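Local coordinates for protein 4-alpha-glucanotransferase (Streptococcus agalactiae, PDB 6M6T) that is an amylomaltase, or disproportionating enzyme, a 4-alpha-glucanotransferase built on a TIM-barrel fold, with a glycan bound in its pocket, at residues I46-F54 against S63-L71. Sequence-based numbering, arbitrary orientation.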
ATOM      1  N   ILE A  46      -4.464  -1.109  -5.557  1.00 33.24           N
ATOM      2  CA  ILE A  46      -3.853  -2.025  -4.611  1.00 38.62           C
ATOM      3  C   ILE A  46      -3.244  -1.218  -3.457  1.00 49.78           C
ATOM      4  O   ILE A  46      -3.212   0.020  -3.473  1.00 49.69           O
ATOM      5  CB  ILE A  46      -2.797  -2.926  -5.294  1.00 44.02           C
ATOM      6  CG1 ILE A  46      -1.771  -2.057  -6.029  1.00 41.99           C
ATOM      7  CG2 ILE A  46      -3.464  -3.895  -6.279  1.00 42.39           C
ATOM      8  CD1 ILE A  46      -0.403  -2.667  -6.149  1.00 49.52           C
ATOM      9  N   LEU A  47      -2.774  -1.942  -2.433  1.00 46.54           N
ATOM     10  CA  LEU A  47      -1.975  -1.377  -1.344  1.00 35.57           C
ATOM     11  C   LEU A  47      -0.525  -1.300  -1.823  1.00 38.41           C
ATOM     12  O   LEU A  47      -0.230  -1.503  -3.004  1.00 36.16           O
ATOM     13  CB  LEU A  47      -2.190  -2.202  -0.083  1.00 34.54           C
ATOM     14  CG  LEU A  47      -3.632  -2.240   0.438  1.00 40.96           C
ATOM     15  CD1 LEU A  47      -3.616  -2.361   1.948  1.00 41.60           C
ATOM     16  CD2 LEU A  47      -4.470  -1.038   0.033  1.00 42.79           C
ATOM     17  N   PRO A  48       0.422  -0.881  -0.978  1.00 48.17           N
ATOM     18  CA  PRO A  48       1.812  -0.877  -1.444  1.00 43.50           C
ATOM     19  C   PRO A  48       2.334  -2.292  -1.605  1.00 43.19           C
ATOM     20  O   PRO A  48       1.933  -3.222  -0.898  1.00 45.94           O
ATOM     21  CB  PRO A  48       2.566  -0.125  -0.341  1.00 41.29           C
ATOM     22  CG  PRO A  48       1.550   0.627   0.379  1.00 41.62           C
ATOM     23  CD  PRO A  48       0.325  -0.217   0.340  1.00 46.02           C
ATOM     24  N   LEU A  49       3.236  -2.453  -2.562  1.00 41.38           N
ATOM     25  CA  LEU A  49       3.864  -3.736  -2.807  1.00 41.81           C
ATOM     26  C   LEU A  49       5.173  -3.898  -2.043  1.00 45.81           C
ATOM     27  O   LEU A  49       5.996  -4.751  -2.393  1.00 46.70           O
ATOM     28  CB  LEU A  49       4.082  -3.909  -4.306  1.00 46.16           C
ATOM     29  CG  LEU A  49       2.780  -3.724  -5.080  1.00 45.47           C
ATOM     30  CD1 LEU A  49       2.998  -4.081  -6.537  1.00 45.99           C
ATOM     31  CD2 LEU A  49       1.651  -4.555  -4.437  1.00 40.23           C
ATOM     32  N   THR A  50       5.386  -3.103  -1.010  1.00 44.20           N
ATOM     33  CA  THR A  50       6.667  -3.159  -0.340  1.00 49.12           C
ATOM     34  C   THR A  50       6.702  -4.308   0.664  1.00 51.79           C
ATOM     35  O   THR A  50       5.693  -4.972   0.942  1.00 46.12           O
ATOM     36  CB  THR A  50       6.970  -1.836   0.359  1.00 53.31           C
ATOM     37  OG1 THR A  50       5.825  -1.432   1.121  1.00 43.51           O
ATOM     38  CG2 THR A  50       7.358  -0.749  -0.668  1.00 47.51           C
ATOM     39  N   THR A  51       7.897  -4.514   1.222  1.00 54.25           N
ATOM     40  CA  THR A  51       8.152  -5.594   2.164  1.00 50.83           C
ATOM     41  C   THR A  51       7.533  -5.277   3.524  1.00 52.47           C
ATOM     42  O   THR A  51       7.317  -4.113   3.873  1.00 56.40           O
ATOM     43  CB  THR A  51       9.660  -5.803   2.302  1.00 49.47           C
ATOM     44  OG1 THR A  51      10.248  -4.598   2.811  1.00 53.31           O
ATOM     45  CG2 THR A  51      10.292  -6.132   0.940  1.00 36.53           C
ATOM     46  N   THR A  52       7.242  -6.321   4.297  1.00 49.62           N
ATOM     47  CA  THR A  52       6.541  -6.162   5.559  1.00 47.15           C
ATOM     48  C   THR A  52       7.363  -6.709   6.718  1.00 52.60           C
ATOM     49  O   THR A  52       8.231  -7.570   6.545  1.00 47.07           O
ATOM     50  CB  THR A  52       5.199  -6.870   5.525  1.00 47.24           C
ATOM     51  OG1 THR A  52       5.430  -8.282   5.604  1.00 50.89           O
ATOM     52  CG2 THR A  52       4.478  -6.559   4.240  1.00 50.56           C
ATOM     53  N   SER A  53       7.011  -6.236   7.919  1.00 53.55           N
ATOM     54  CA  SER A  53       7.629  -6.514   9.209  1.00 54.59           C
ATOM     55  C   SER A  53       6.637  -7.249  10.108  1.00 54.71           C
ATOM     56  O   SER A  53       5.640  -7.805   9.637  1.00 59.96           O
ATOM     57  CB  SER A  53       8.106  -5.212   9.859  1.00 63.49           C
ATOM     58  OG  SER A  53       9.127  -5.454  10.815  1.00 62.98           O
ATOM     59  N   PHE A  54       6.957  -7.325  11.400  1.00 60.68           N
ATOM     60  CA  PHE A  54       5.968  -7.751  12.383  1.00 60.23           C
ATOM     61  C   PHE A  54       4.752  -6.829  12.313  1.00 61.49           C
ATOM     62  O   PHE A  54       4.878  -5.613  12.136  1.00 63.06           O
ATOM     63  CB  PHE A  54       6.577  -7.752  13.802  1.00 58.98           C
ATOM     64  CG  PHE A  54       5.574  -8.045  14.901  1.00 63.74           C
ATOM     65  CD1 PHE A  54       5.247  -9.351  15.232  1.00 62.01           C
ATOM     66  CD2 PHE A  54       4.944  -7.008  15.595  1.00 63.38           C
ATOM     67  CE1 PHE A  54       4.309  -9.622  16.231  1.00 65.40           C
ATOM     68  CE2 PHE A  54       4.005  -7.274  16.598  1.00 58.15           C
ATOM     69  CZ  PHE A  54       3.687  -8.579  16.913  1.00 60.59           C
ATOM     70  N   SER A  63      12.141  -1.374   2.894  1.00 47.33           N
ATOM     71  CA  SER A  63      12.617  -0.524   1.805  1.00 43.03           C
ATOM     72  C   SER A  63      11.426   0.108   1.112  1.00 42.22           C
ATOM     73  O   SER A  63      10.340  -0.475   1.055  1.00 45.28           O
ATOM     74  CB  SER A  63      13.457  -1.288   0.773  1.00 43.43           C
ATOM     75  OG  SER A  63      13.641  -0.541  -0.433  1.00 37.75           O
ATOM     76  N   ALA A  64      11.649   1.304   0.572  1.00 44.97           N
ATOM     77  CA  ALA A  64      10.617   2.042  -0.145  1.00 49.79           C
ATOM     78  C   ALA A  64      10.333   1.515  -1.555  1.00 50.01           C
ATOM     79  O   ALA A  64       9.438   2.055  -2.216  1.00 47.76           O
ATOM     80  CB  ALA A  64      11.014   3.518  -0.228  1.00 49.73           C
ATOM     81  N   VAL A  65      11.093   0.532  -2.053  1.00 45.67           N
ATOM     82  CA  VAL A  65      10.957   0.075  -3.433  1.00 41.99           C
ATOM     83  C   VAL A  65      10.924  -1.435  -3.553  1.00 44.49           C
ATOM     84  O   VAL A  65      10.507  -1.965  -4.590  1.00 42.00           O
ATOM     85  CB  VAL A  65      12.096   0.599  -4.331  1.00 46.08           C
ATOM     86  CG1 VAL A  65      11.936   2.076  -4.595  1.00 45.11           C
ATOM     87  CG2 VAL A  65      13.448   0.269  -3.728  1.00 46.92           C
ATOM     88  N   ALA A  66      11.413  -2.143  -2.537  1.00 49.21           N
ATOM     89  CA  ALA A  66      11.574  -3.583  -2.674  1.00 41.34           C
ATOM     90  C   ALA A  66      10.211  -4.252  -2.728  1.00 43.84           C
ATOM     91  O   ALA A  66       9.230  -3.754  -2.156  1.00 44.33           O
ATOM     92  CB  ALA A  66      12.393  -4.166  -1.524  1.00 38.27           C
ATOM     93  N   GLY A  67      10.156  -5.380  -3.431  1.00 38.76           N
ATOM     94  CA  GLY A  67       8.911  -6.117  -3.557  1.00 38.98           C
ATOM     95  C   GLY A  67       8.677  -7.042  -2.381  1.00 36.72           C
ATOM     96  O   GLY A  67       9.575  -7.783  -1.972  1.00 41.66           O
ATOM     97  N   ASN A  68       7.467  -7.003  -1.832  1.00 40.72           N
ATOM     98  CA  ASN A  68       7.086  -7.981  -0.818  1.00 46.56           C
ATOM     99  C   ASN A  68       7.165  -9.382  -1.402  1.00 46.94           C
ATOM    100  O   ASN A  68       6.387  -9.743  -2.290  1.00 53.47           O
ATOM    101  CB  ASN A  68       5.675  -7.721  -0.290  1.00 49.30           C
ATOM    102  CG  ASN A  68       5.126  -8.883   0.521  1.00 45.79           C
ATOM    103  OD1 ASN A  68       5.877  -9.672   1.093  1.00 48.49           O
ATOM    104  ND2 ASN A  68       3.805  -8.990   0.572  1.00 49.70           N
ATOM    105  N   THR A  69       8.079 -10.194  -0.893  1.00 49.01           N
ATOM    106  CA  THR A  69       8.303 -11.465  -1.558  1.00 49.13           C
ATOM    107  C   THR A  69       7.173 -12.461  -1.348  1.00 49.38           C
ATOM    108  O   THR A  69       7.120 -13.461  -2.069  1.00 58.04           O
ATOM    109  CB  THR A  69       9.605 -12.071  -1.078  1.00 43.55           C
ATOM    110  OG1 THR A  69      10.091 -12.933  -2.097  1.00 46.81           O
ATOM    111  CG2 THR A  69       9.379 -12.865   0.227  1.00 53.02           C
ATOM    112  N   HIS A  70       6.271 -12.220  -0.396  1.00 45.71           N
ATOM    113  CA  HIS A  70       5.166 -13.148  -0.191  1.00 51.37           C
ATOM    114  C   HIS A  70       4.251 -13.235  -1.403  1.00 49.03           C
ATOM    115  O   HIS A  70       3.497 -14.200  -1.534  1.00 46.10           O
ATOM    116  CB  HIS A  70       4.355 -12.740   1.036  1.00 50.67           C
ATOM    117  CG  HIS A  70       5.088 -12.918   2.324  1.00 51.70           C
ATOM    118  ND1 HIS A  70       4.555 -12.551   3.541  1.00 55.89           N
ATOM    119  CD2 HIS A  70       6.313 -13.435   2.586  1.00 58.11           C
ATOM    120  CE1 HIS A  70       5.423 -12.830   4.499  1.00 66.42           C
ATOM    121  NE2 HIS A  70       6.499 -13.363   3.945  1.00 66.39           N
ATOM    122  N   LEU A  71       4.294 -12.252  -2.287  1.00 53.14           N
ATOM    123  CA  LEU A  71       3.373 -12.194  -3.405  1.00 45.97           C
ATOM    124  C   LEU A  71       3.898 -12.919  -4.631  1.00 48.11           C
ATOM    125  O   LEU A  71       3.178 -12.997  -5.632  1.00 56.76           O
ATOM    126  CB  LEU A  71       3.055 -10.733  -3.756  1.00 41.28           C
ATOM    127  CG  LEU A  71       2.621  -9.867  -2.578  1.00 40.93           C
ATOM    128  CD1 LEU A  71       2.024  -8.550  -3.056  1.00 39.26           C
ATOM    129  CD2 LEU A  71       1.636 -10.626  -1.721  1.00 46.65           C
TER
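L49 and N68 join two limbs of the long loop that follows strand 43-45 of the TIM barrel, and their link is the one backbone hydrogen bond between 46-54 and 63-71. It ties together the flanks of a span whose S57, Y59 and Q60 line a glycan pocket. N68 N donates to L49 O over 2.7 Å, nearly straight at 164°. The same oxygen receives a CA-H...O contact from G67 CA at 3.4 Å; T50 CA makes another to A66 O, at 3.2 Å.

Threonine methyls pack on the opposing backbone. In T50 and T51 CG2 sits beside the backbone N, anti to the carbonyl carbon, which lays T50 CG2 near S63 O and A64 O, and T51 CG2 against G67 O and A66 CB. T50 OG1 is hydrogen-bonded to S61 OG. L49, a buried leucine, suits its apolar surroundings: its CD2 meets L71 CD1, and F195 and W199 of helix 182-208 also touch it.

Two polar turns shape 63-71. S63 OG accepts from V65 N in an ST turn. N68 forms an Asx turn at the 3-10 segment 69-71: with CG anti to the backbone N (chi1 167°), its short amide lies beside the carbonyl carbon, near the residues that follow, and H70 N reaches OD1 at 3.0 Å from above the amide's carbonyl plane.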